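Long-range contacts in polyketide biosynthesis enoyl-CoA isomerase PksI (Bacillus subtilis, PDB 4Q1K), which decarboxylates a 3-methylglutaconyl group tethered to PksL to a 3-methylcrotonyl group during synthesis of the antibiotic polyketide bacillaene: residues B[143-148]-B[183-188]; B[138-143]-B[196-201]; B[27-32]-B[66-71]. The protein carries 1 engineered substitution. All coordinates share one frame; numbering follows the deposited sequence.

Interactions 1 and 2 are neighbours, their centres about 10 Å apart, and share Glu-143; interaction 3 lies at the far side of the chain, its centre about 23 Å from that of interaction 2. Interaction 2 joins parallel strands at one edge of the main sheet, with a largely buried apolar interior and a polar end. Interaction 1 pairs antiparallel strands of the small second sheet and is partly buried, with an arginine folded along its outer side. Interaction 3 reaches the opposite edge of the main sheet, where strand 25-31 meets a loop near the surface; charged and hydroxyl groups and one water make up most of its chemistry.

Interaction 1. Residues B[143-148]-B[183-188]; sequences ESVYTA and SYRGAD
Tyr-146 and Tyr-184 form the antiparallel hydrogen-bonded pair of strands 145-147 and 183-185, each offering its N-H to the other's carbonyl: Tyr-146 N is 2.8 Å from Tyr-184 O, and Tyr-184 N is 2.9 Å from Tyr-146 O. The backbone bonding carries on past the strand end, with Gly-186 N donating to Ser-144 O over 2.8 Å. That oxygen also takes a CA-H...O contact from Arg-185 CA at 3.1 Å.

A single side-chain hydrogen bond spans the two segments. Arg-185 NH1 donates to Glu-143 O at 2.8 Å (N-H...O 155°), with the oxygen just 2° out of the guanidinium plane. A bend in the arginine at chi2 (-84°) brings its flat end back beside the first strand. A long, jointed side chain suits this exposed position, since it can serve a carbonyl two residues before its strand partner, Val-145.

Van der Waals contacts lie on both faces of the ribbon. Val-145 CG2 lies over the centre of one guanidinium face, 3.4 Å from Arg-185 CZ, while its other methyl, CG1, meets Ser-183 CB at 3.7 Å. On the tyrosine face, the edge of the Tyr-146 ring comes close to the glycine, CE2 standing 3.8 Å from Gly-186 CA; lacking a side chain, Gly-186 lets the ring edge come up to the backbone. The ring hydroxyls are engaged farther off, Tyr-146 OH with Met-120 O and Ser-141 N, Tyr-184 OH with Glu-176.

Arg-185 is the N-cap of helix 186-192, and its own N-H is received by the carboxylate of Asp-188 in the first turn. Strand 123-125 completes the small three-stranded sheet that accompanies the main sheet in the crotonase fold of enoyl-CoA hydratases and isomerases.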
loop_
_atom_site.group_PDB
_atom_site.type_symbol
_atom_site.label_atom_id
_atom_site.label_comp_id
_atom_site.label_asym_id
_atom_site.label_seq_id
_atom_site.Cartn_x
_atom_site.Cartn_y
_atom_site.Cartn_z
ATOM N N GLU B 143 -16.948 -15.530 -4.826
ATOM C CA GLU B 143 -17.034 -16.541 -5.873
ATOM C C GLU B 143 -17.070 -15.911 -7.293
ATOM O O GLU B 143 -16.956 -16.621 -8.287
ATOM C CB GLU B 143 -18.228 -17.511 -5.599
ATOM C CG GLU B 143 -19.612 -16.891 -5.694
ATOM C CD GLU B 143 -20.109 -16.366 -4.335
ATOM O OE1 GLU B 143 -19.504 -15.343 -3.795
ATOM O OE2 GLU B 143 -21.068 -16.954 -3.775
ATOM N N SER B 144 -17.061 -14.577 -7.362
ATOM C CA SER B 144 -17.018 -13.892 -8.676
ATOM C C SER B 144 -15.611 -13.729 -9.193
ATOM O O SER B 144 -14.621 -13.725 -8.366
ATOM C CB SER B 144 -17.646 -12.522 -8.511
ATOM O OG SER B 144 -19.078 -12.759 -8.227
ATOM N N VAL B 145 -15.500 -13.474 -10.497
ATOM C CA VAL B 145 -14.206 -13.264 -11.181
ATOM C C VAL B 145 -13.924 -11.798 -11.443
ATOM O O VAL B 145 -14.824 -11.066 -11.814
ATOM C CB VAL B 145 -14.156 -14.091 -12.452
ATOM C CG1 VAL B 145 -12.893 -13.769 -13.217
ATOM C CG2 VAL B 145 -14.096 -15.562 -12.030
ATOM N N TYR B 146 -12.692 -11.358 -11.157
ATOM C CA TYR B 146 -12.286 -9.932 -11.369
ATOM C C TYR B 146 -11.059 -9.951 -12.245
ATOM O O TYR B 146 -10.142 -10.710 -12.001
ATOM C CB TYR B 146 -12.021 -9.201 -10.052
ATOM C CG TYR B 146 -13.322 -9.241 -9.218
ATOM C CD1 TYR B 146 -14.386 -8.399 -9.510
ATOM C CD2 TYR B 146 -13.468 -10.188 -8.176
ATOM C CE1 TYR B 146 -15.613 -8.529 -8.830
ATOM C CE2 TYR B 146 -14.661 -10.312 -7.480
ATOM C CZ TYR B 146 -15.757 -9.494 -7.853
ATOM O OH TYR B 146 -16.914 -9.550 -7.170
ATOM N N THR B 147 -11.044 -9.108 -13.292
ATOM C CA THR B 147 -9.817 -9.138 -14.117
ATOM C C THR B 147 -9.663 -7.752 -14.783
ATOM O O THR B 147 -10.643 -7.132 -15.139
ATOM C CB THR B 147 -9.888 -10.234 -15.177
ATOM O OG1 THR B 147 -8.779 -10.138 -16.071
ATOM C CG2 THR B 147 -11.138 -10.057 -16.047
ATOM N N ALA B 148 -8.429 -7.273 -14.919
ATOM C CA ALA B 148 -8.198 -6.092 -15.810
ATOM C C ALA B 148 -7.614 -6.724 -17.056
ATOM O O ALA B 148 -6.355 -6.934 -17.148
ATOM C CB ALA B 148 -7.172 -5.178 -15.132
ATOM N N SER B 183 -7.272 -13.606 -14.469
ATOM C CA SER B 183 -8.572 -13.595 -13.781
ATOM C C SER B 183 -8.443 -14.077 -12.363
ATOM O O SER B 183 -7.849 -15.139 -12.136
ATOM C CB SER B 183 -9.520 -14.555 -14.486
ATOM O OG SER B 183 -9.925 -13.902 -15.710
ATOM N N TYR B 184 -9.021 -13.356 -11.411
ATOM C CA TYR B 184 -8.945 -13.728 -9.993
ATOM C C TYR B 184 -10.316 -13.848 -9.387
ATOM O O TYR B 184 -11.110 -12.940 -9.549
ATOM C CB TYR B 184 -8.292 -12.583 -9.233
ATOM C CG TYR B 184 -6.880 -12.278 -9.707
ATOM C CD1 TYR B 184 -6.622 -11.511 -10.826
ATOM C CD2 TYR B 184 -5.783 -12.781 -9.004
ATOM C CE1 TYR B 184 -5.280 -11.291 -11.275
ATOM C CE2 TYR B 184 -4.466 -12.541 -9.448
ATOM C CZ TYR B 184 -4.233 -11.775 -10.572
ATOM O OH TYR B 184 -2.944 -11.585 -10.994
ATOM N N ARG B 185 -10.589 -14.973 -8.719
ATOM C CA ARG B 185 -11.794 -14.965 -7.845
ATOM C C ARG B 185 -11.690 -13.929 -6.770
ATOM O O ARG B 185 -10.593 -13.613 -6.333
ATOM C CB ARG B 185 -12.023 -16.349 -7.181
ATOM C CG ARG B 185 -12.218 -17.449 -8.214
ATOM C CD ARG B 185 -13.650 -17.557 -8.715
ATOM N NE ARG B 185 -13.659 -18.360 -9.942
ATOM C CZ ARG B 185 -14.710 -18.602 -10.707
ATOM N NH1 ARG B 185 -15.911 -18.100 -10.386
ATOM N NH2 ARG B 185 -14.557 -19.339 -11.820
ATOM N N GLY B 186 -12.828 -13.460 -6.238
ATOM C CA GLY B 186 -12.715 -12.541 -5.093
ATOM C C GLY B 186 -11.954 -13.183 -3.948
ATOM O O GLY B 186 -11.165 -12.486 -3.222
ATOM N N ALA B 187 -12.187 -14.497 -3.811
ATOM C CA ALA B 187 -11.453 -15.190 -2.709
ATOM C C ALA B 187 -9.936 -15.175 -2.935
ATOM O O ALA B 187 -9.159 -15.170 -1.958
ATOM C CB ALA B 187 -11.946 -16.655 -2.534
ATOM N N ASP B 188 -9.516 -15.214 -4.184
ATOM C CA ASP B 188 -8.084 -15.154 -4.538
ATOM C C ASP B 188 -7.541 -13.816 -4.141
ATOM O O ASP B 188 -6.444 -13.727 -3.505
ATOM C CB ASP B 188 -7.815 -15.337 -6.068
ATOM C CG ASP B 188 -8.190 -16.690 -6.602
ATOM O OD1 ASP B 188 -8.048 -17.627 -5.768
ATOM O OD2 ASP B 188 -8.586 -16.868 -7.861
HETATM O O HOH W 1 -8.495 -12.932 -17.866
#

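Interaction 2. Residues B[138-143]-B[196-201]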
loop_
_atom_site.group_PDB
_atom_site.type_symbol
_atom_site.label_atom_id
_atom_site.label_comp_id
_atom_site.label_asym_id
_atom_site.label_seq_id
_atom_site.Cartn_x
_atom_site.Cartn_y
_atom_site.Cartn_z
ATOM N N VAL B 138 -15.159 -0.231 -2.033
ATOM C CA VAL B 138 -15.420 -1.340 -3.040
ATOM C C VAL B 138 -15.715 -2.627 -2.279
ATOM O O VAL B 138 -14.973 -2.928 -1.382
ATOM C CB VAL B 138 -14.159 -1.543 -3.905
ATOM C CG1 VAL B 138 -14.346 -2.828 -4.804
ATOM C CG2 VAL B 138 -13.887 -0.233 -4.750
ATOM N N ILE B 139 -16.707 -3.422 -2.646
ATOM C CA ILE B 139 -16.911 -4.719 -1.932
ATOM C C ILE B 139 -16.904 -5.796 -3.004
ATOM O O ILE B 139 -17.582 -5.629 -3.996
ATOM C CB ILE B 139 -18.349 -4.733 -1.311
ATOM C CG1 ILE B 139 -18.501 -3.568 -0.300
ATOM C CG2 ILE B 139 -18.571 -6.076 -0.562
ATOM C CD1 ILE B 139 -20.010 -3.196 -0.100
ATOM N N LEU B 140 -16.169 -6.880 -2.844
ATOM C CA LEU B 140 -16.161 -7.924 -3.826
ATOM C C LEU B 140 -16.928 -9.166 -3.334
ATOM O O LEU B 140 -17.111 -9.324 -2.130
ATOM C CB LEU B 140 -14.721 -8.402 -4.103
ATOM C CG LEU B 140 -13.685 -7.316 -4.458
ATOM C CD1 LEU B 140 -12.322 -8.045 -4.682
ATOM C CD2 LEU B 140 -14.130 -6.513 -5.678
ATOM N N SER B 141 -17.312 -10.022 -4.295
ATOM C CA SER B 141 -17.896 -11.312 -3.987
ATOM C C SER B 141 -16.813 -12.409 -4.075
ATOM O O SER B 141 -15.973 -12.475 -4.981
ATOM C CB SER B 141 -18.966 -11.623 -5.045
ATOM O OG SER B 141 -18.995 -13.038 -5.317
ATOM N N ARG B 142 -16.821 -13.299 -3.084
ATOM C CA ARG B 142 -15.810 -14.293 -3.030
ATOM C C ARG B 142 -15.747 -15.197 -4.280
ATOM O O ARG B 142 -14.643 -15.647 -4.700
ATOM C CB ARG B 142 -16.183 -15.171 -1.775
ATOM C CG ARG B 142 -15.017 -16.019 -1.299
ATOM C CD ARG B 142 -15.295 -16.761 0.049
ATOM N NE ARG B 142 -15.562 -15.893 1.221
ATOM C CZ ARG B 142 -16.148 -16.363 2.332
ATOM N NH1 ARG B 142 -16.522 -17.638 2.401
ATOM N NH2 ARG B 142 -16.344 -15.590 3.383
ATOM N N GLU B 143 -16.948 -15.530 -4.826
ATOM C CA GLU B 143 -17.034 -16.541 -5.873
ATOM C C GLU B 143 -17.070 -15.911 -7.293
ATOM O O GLU B 143 -16.956 -16.621 -8.287
ATOM C CB GLU B 143 -18.228 -17.511 -5.599
ATOM C CG GLU B 143 -19.612 -16.891 -5.694
ATOM C CD GLU B 143 -20.109 -16.366 -4.335
ATOM O OE1 GLU B 143 -19.504 -15.343 -3.795
ATOM O OE2 GLU B 143 -21.068 -16.954 -3.775
ATOM N N PHE B 196 -10.216 -4.417 0.349
ATOM C CA PHE B 196 -11.687 -4.423 0.165
ATOM C C PHE B 196 -12.314 -5.558 0.983
ATOM O O PHE B 196 -11.740 -6.650 1.102
ATOM C CB PHE B 196 -12.090 -4.792 -1.288
ATOM C CG PHE B 196 -11.429 -3.930 -2.330
ATOM C CD1 PHE B 196 -11.057 -2.622 -2.024
ATOM C CD2 PHE B 196 -11.102 -4.460 -3.576
ATOM C CE1 PHE B 196 -10.462 -1.811 -2.982
ATOM C CE2 PHE B 196 -10.458 -3.664 -4.508
ATOM C CZ PHE B 196 -10.118 -2.353 -4.201
ATOM N N LYS B 197 -13.512 -5.283 1.502
ATOM C CA LYS B 197 -14.356 -6.325 2.067
ATOM C C LYS B 197 -14.699 -7.333 0.997
ATOM O O LYS B 197 -15.097 -6.908 -0.084
ATOM C CB LYS B 197 -15.667 -5.709 2.514
ATOM C CG LYS B 197 -16.459 -6.732 3.389
ATOM C CD LYS B 197 -15.857 -6.770 4.790
ATOM C CE LYS B 197 -16.680 -7.794 5.601
ATOM N NZ LYS B 197 -16.341 -7.720 7.051
ATOM N N VAL B 198 -14.475 -8.626 1.281
ATOM C CA VAL B 198 -14.867 -9.676 0.341
ATOM C C VAL B 198 -15.918 -10.570 1.045
ATOM O O VAL B 198 -15.632 -11.074 2.159
ATOM C CB VAL B 198 -13.659 -10.508 -0.089
ATOM C CG1 VAL B 198 -14.119 -11.557 -1.103
ATOM C CG2 VAL B 198 -12.597 -9.549 -0.760
ATOM N N LEU B 199 -17.054 -10.850 0.386
ATOM C CA LEU B 199 -18.159 -11.597 1.035
ATOM C C LEU B 199 -18.754 -12.568 0.037
ATOM O O LEU B 199 -18.609 -12.365 -1.178
ATOM C CB LEU B 199 -19.333 -10.606 1.395
ATOM C CG LEU B 199 -18.938 -9.603 2.497
ATOM C CD1 LEU B 199 -20.081 -8.594 2.634
ATOM C CD2 LEU B 199 -18.922 -10.437 3.774
ATOM N N PRO B 200 -19.454 -13.622 0.539
ATOM C CA PRO B 200 -20.305 -14.430 -0.319
ATOM C C PRO B 200 -21.197 -13.491 -1.174
ATOM O O PRO B 200 -21.703 -12.502 -0.639
ATOM C CB PRO B 200 -21.128 -15.227 0.711
ATOM C CG PRO B 200 -20.144 -15.360 1.855
ATOM C CD PRO B 200 -19.647 -13.931 1.973
ATOM N N ARG B 201 -21.321 -13.769 -2.458
ATOM C CA ARG B 201 -22.218 -12.990 -3.307
ATOM C C ARG B 201 -23.557 -12.653 -2.635
ATOM O O ARG B 201 -24.007 -11.504 -2.767
ATOM C CB ARG B 201 -22.432 -13.640 -4.660
ATOM C CG ARG B 201 -23.561 -13.057 -5.517
ATOM C CD ARG B 201 -23.758 -13.863 -6.818
ATOM N NE ARG B 201 -22.523 -13.854 -7.594
ATOM C CZ ARG B 201 -22.090 -14.862 -8.365
ATOM N NH1 ARG B 201 -22.797 -15.977 -8.479
ATOM N NH2 ARG B 201 -20.943 -14.752 -9.010
HETATM O O HOH W 2 -14.695 -2.664 1.365
#
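Val-138 lies over one face of the Phe-196 ring, its CB 3.8 Å from the ring centroid and 13° off the normal, a CH-pi contact. Leu-140 approaches the same ring at its edge, CD1 standing 3.9 Å from Phe-196 CD2. A flat aromatic suits this place because two branched side chains can use its face and its rim together; Leu-169 of helix 161-169 and Ser-172 of a neighbouring subunit also pack on it. A water takes the place of a direct bond here, donating to Val-138 O and accepting from Lys-197 N.

Beyond the ring the backbones pair in parallel. Leu-140 N donates to Lys-197 O at 3.0 Å, and Leu-199 N to Leu-140 O at 2.9 Å. This is how strand 197-199 closes one edge of the main sheet of the crotonase fold, alongside strand 137-141. The last bond comes in differently: Arg-142 N reaches Leu-199 O at 2.8 Å from 46° above the carbonyl plane, where the first strand is already ending.

Glu-143 sends its carboxylate to the backbone of Arg-201, where the chain enters helix 201-215. Its CG sits between the backbone N and carbonyl carbon (chi1 67°), and a further bend brings OE1 to 2.8 Å from Arg-201 N. Ser-141 OG donates to the same OE1, also at 2.8 Å and from the same face of the carboxylate. These two donors and the nearby arginine would probably favour the charged form of this acid. Glu-143 CG lies over the centre of one face of the Arg-201 guanidinium, whose nitrogens bond to Ser-144 OG and Gln-121 O.

Interaction 3. Residues B[27-32]-B[66-71]; sequences LIEIES and NPKYKA
Lys-68 stretches from its loop to the carboxylate of Glu-29, with which it forms a salt bridge. Its CB points toward segment 27-32. A chi1 of 62° tucks the next carbon, CG, over the backbone, which places it 3.9 Å above the Tyr-69 ring plane, over the ring centre. From there the chain is extended: CD passes 4.0 Å from Ser-32 O, and CE lies 3.3 Å from Glu-29 OE1, with Ser-32 O a little farther off. At the tip, NZ makes the salt bridge, 3.1 Å from Glu-29 OE2; its hydrogen bonds to both carboxylate oxygens are weak. Lysine suits the place because its apolar methylene can lie over a ring while its charge reaches the acid.

The acid belongs to strand 25-31, an outermost strand of the main sheet in the crotonase fold, antiparallel to strand 34-39. Just beyond Glu-29 the pairing takes in a classic beta bulge, in which Ile-30 and Glu-31 both face Ile-34. The partner loop leads from helix 50-65 to strand 71-75, and opens with an inverse gamma turn centred on Pro-67.

Glu-29 is extended beyond CG, carrying the carboxylate across to both loop residues. Tyr-69 OH donates to its OE1 at 2.5 Å, arriving on the anti side, 29° out of the carboxylate plane. Carboxylate and ring planes are 70° apart, and Glu-29 CG meets the ring at its edge, 3.9 Å from Tyr-69 CE1. The phenol and, more weakly, the ammonium group would be expected to favour the ionised carboxylate. One water donates to Ser-32 O, at 2.8 Å, and to Lys-68 O, tying the two backbones together beside the lysine.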
loop_
_atom_site.group_PDB
_atom_site.type_symbol
_atom_site.label_atom_id
_atom_site.label_comp_id
_atom_site.label_asym_id
_atom_site.label_seq_id
_atom_site.Cartn_x
_atom_site.Cartn_y
_atom_site.Cartn_z
ATOM N N LEU B 27 -32.967 2.931 -10.925
ATOM C CA LEU B 27 -32.666 3.688 -9.680
ATOM C C LEU B 27 -33.712 3.389 -8.653
ATOM O O LEU B 27 -34.926 3.528 -8.934
ATOM C CB LEU B 27 -32.754 5.210 -9.858
ATOM C CG LEU B 27 -31.819 5.918 -10.776
ATOM C CD1 LEU B 27 -32.113 7.418 -10.940
ATOM C CD2 LEU B 27 -30.418 5.643 -10.346
ATOM N N ILE B 28 -33.272 3.051 -7.448
ATOM C CA ILE B 28 -34.158 2.898 -6.326
ATOM C C ILE B 28 -33.652 3.795 -5.193
ATOM O O ILE B 28 -32.509 3.672 -4.770
ATOM C CB ILE B 28 -34.193 1.438 -5.802
ATOM C CG1 ILE B 28 -34.769 0.474 -6.821
ATOM C CG2 ILE B 28 -35.108 1.387 -4.579
ATOM C CD1 ILE B 28 -34.899 -0.953 -6.273
ATOM N N GLU B 29 -34.515 4.665 -4.668
ATOM C CA GLU B 29 -34.238 5.349 -3.420
ATOM C C GLU B 29 -34.536 4.335 -2.311
ATOM O O GLU B 29 -35.672 3.996 -2.045
ATOM C CB GLU B 29 -35.132 6.614 -3.358
ATOM C CG GLU B 29 -34.937 7.540 -2.186
ATOM C CD GLU B 29 -35.629 8.923 -2.392
ATOM O OE1 GLU B 29 -35.376 9.583 -3.446
ATOM O OE2 GLU B 29 -36.411 9.323 -1.467
ATOM N N ILE B 30 -33.497 3.805 -1.704
ATOM C CA ILE B 30 -33.567 2.802 -0.593
ATOM C C ILE B 30 -33.996 3.456 0.671
ATOM O O ILE B 30 -34.758 2.892 1.429
ATOM C CB ILE B 30 -32.159 2.147 -0.291
ATOM C CG1 ILE B 30 -31.574 1.369 -1.485
ATOM C CG2 ILE B 30 -32.158 1.220 0.960
ATOM C CD1 ILE B 30 -32.589 0.513 -2.204
ATOM N N GLU B 31 -33.490 4.636 0.975
ATOM C CA GLU B 31 -34.013 5.359 2.160
ATOM C C GLU B 31 -34.032 6.762 1.580
ATOM O O GLU B 31 -33.563 6.974 0.460
ATOM C CB GLU B 31 -32.987 5.367 3.293
ATOM C CG GLU B 31 -32.449 4.021 3.692
ATOM C CD GLU B 31 -33.117 3.479 4.912
ATOM O OE1 GLU B 31 -34.310 3.135 4.763
ATOM O OE2 GLU B 31 -32.447 3.388 6.000
ATOM N N SER B 32 -34.445 7.708 2.383
ATOM C CA SER B 32 -34.506 9.068 1.973
ATOM C C SER B 32 -33.181 9.631 1.436
ATOM O O SER B 32 -33.179 10.513 0.536
ATOM C CB SER B 32 -35.000 9.888 3.208
ATOM O OG SER B 32 -34.838 11.258 2.896
ATOM N N ASN B 66 -29.809 16.234 -8.043
ATOM C CA ASN B 66 -30.718 16.020 -6.914
ATOM C C ASN B 66 -29.883 15.866 -5.681
ATOM O O ASN B 66 -29.696 14.751 -5.209
ATOM C CB ASN B 66 -31.667 14.830 -7.176
ATOM C CG ASN B 66 -32.663 15.128 -8.314
ATOM O OD1 ASN B 66 -32.409 14.848 -9.516
ATOM N ND2 ASN B 66 -33.767 15.796 -7.964
ATOM N N PRO B 67 -29.374 17.008 -5.148
ATOM C CA PRO B 67 -28.317 16.941 -4.115
ATOM C C PRO B 67 -28.860 16.694 -2.723
ATOM O O PRO B 67 -28.589 17.475 -1.841
ATOM C CB PRO B 67 -27.630 18.338 -4.192
ATOM C CG PRO B 67 -28.716 19.271 -4.761
ATOM C CD PRO B 67 -29.599 18.412 -5.626
ATOM N N LYS B 68 -29.582 15.589 -2.508
ATOM C CA LYS B 68 -30.143 15.244 -1.209
ATOM C C LYS B 68 -29.604 13.937 -0.714
ATOM O O LYS B 68 -29.848 13.627 0.414
ATOM C CB LYS B 68 -31.667 15.063 -1.276
ATOM C CG LYS B 68 -32.156 13.952 -2.161
ATOM C CD LYS B 68 -33.642 13.769 -1.811
ATOM C CE LYS B 68 -34.197 12.439 -2.294
ATOM N NZ LYS B 68 -35.587 12.294 -1.792
ATOM N N TYR B 69 -28.885 13.181 -1.586
ATOM C CA TYR B 69 -28.448 11.853 -1.238
ATOM C C TYR B 69 -27.123 11.964 -0.489
ATOM O O TYR B 69 -26.352 12.883 -0.687
ATOM C CB TYR B 69 -28.266 10.902 -2.408
ATOM C CG TYR B 69 -29.587 10.663 -3.062
ATOM C CD1 TYR B 69 -30.595 9.965 -2.388
ATOM C CD2 TYR B 69 -29.877 11.269 -4.284
ATOM C CE1 TYR B 69 -31.842 9.799 -2.972
ATOM C CE2 TYR B 69 -31.107 11.072 -4.886
ATOM C CZ TYR B 69 -32.078 10.346 -4.196
ATOM O OH TYR B 69 -33.308 10.139 -4.779
ATOM N N LYS B 70 -26.905 11.015 0.410
ATOM C CA LYS B 70 -25.643 10.912 1.159
ATOM C C LYS B 70 -24.718 9.772 0.674
ATOM O O LYS B 70 -23.467 9.798 0.932
ATOM C CB LYS B 70 -25.973 10.670 2.675
ATOM C CG LYS B 70 -26.493 12.013 3.324
ATOM C CD LYS B 70 -27.129 11.747 4.690
ATOM C CE LYS B 70 -27.647 13.062 5.313
ATOM N NZ LYS B 70 -28.044 12.640 6.694
ATOM N N ALA B 71 -25.321 8.760 0.039
ATOM C CA ALA B 71 -24.503 7.627 -0.427
ATOM C C ALA B 71 -25.165 7.050 -1.640
ATOM O O ALA B 71 -26.396 6.960 -1.708
ATOM C CB ALA B 71 -24.456 6.503 0.656
HETATM O O HOH W 3 -32.389 12.970 1.606
#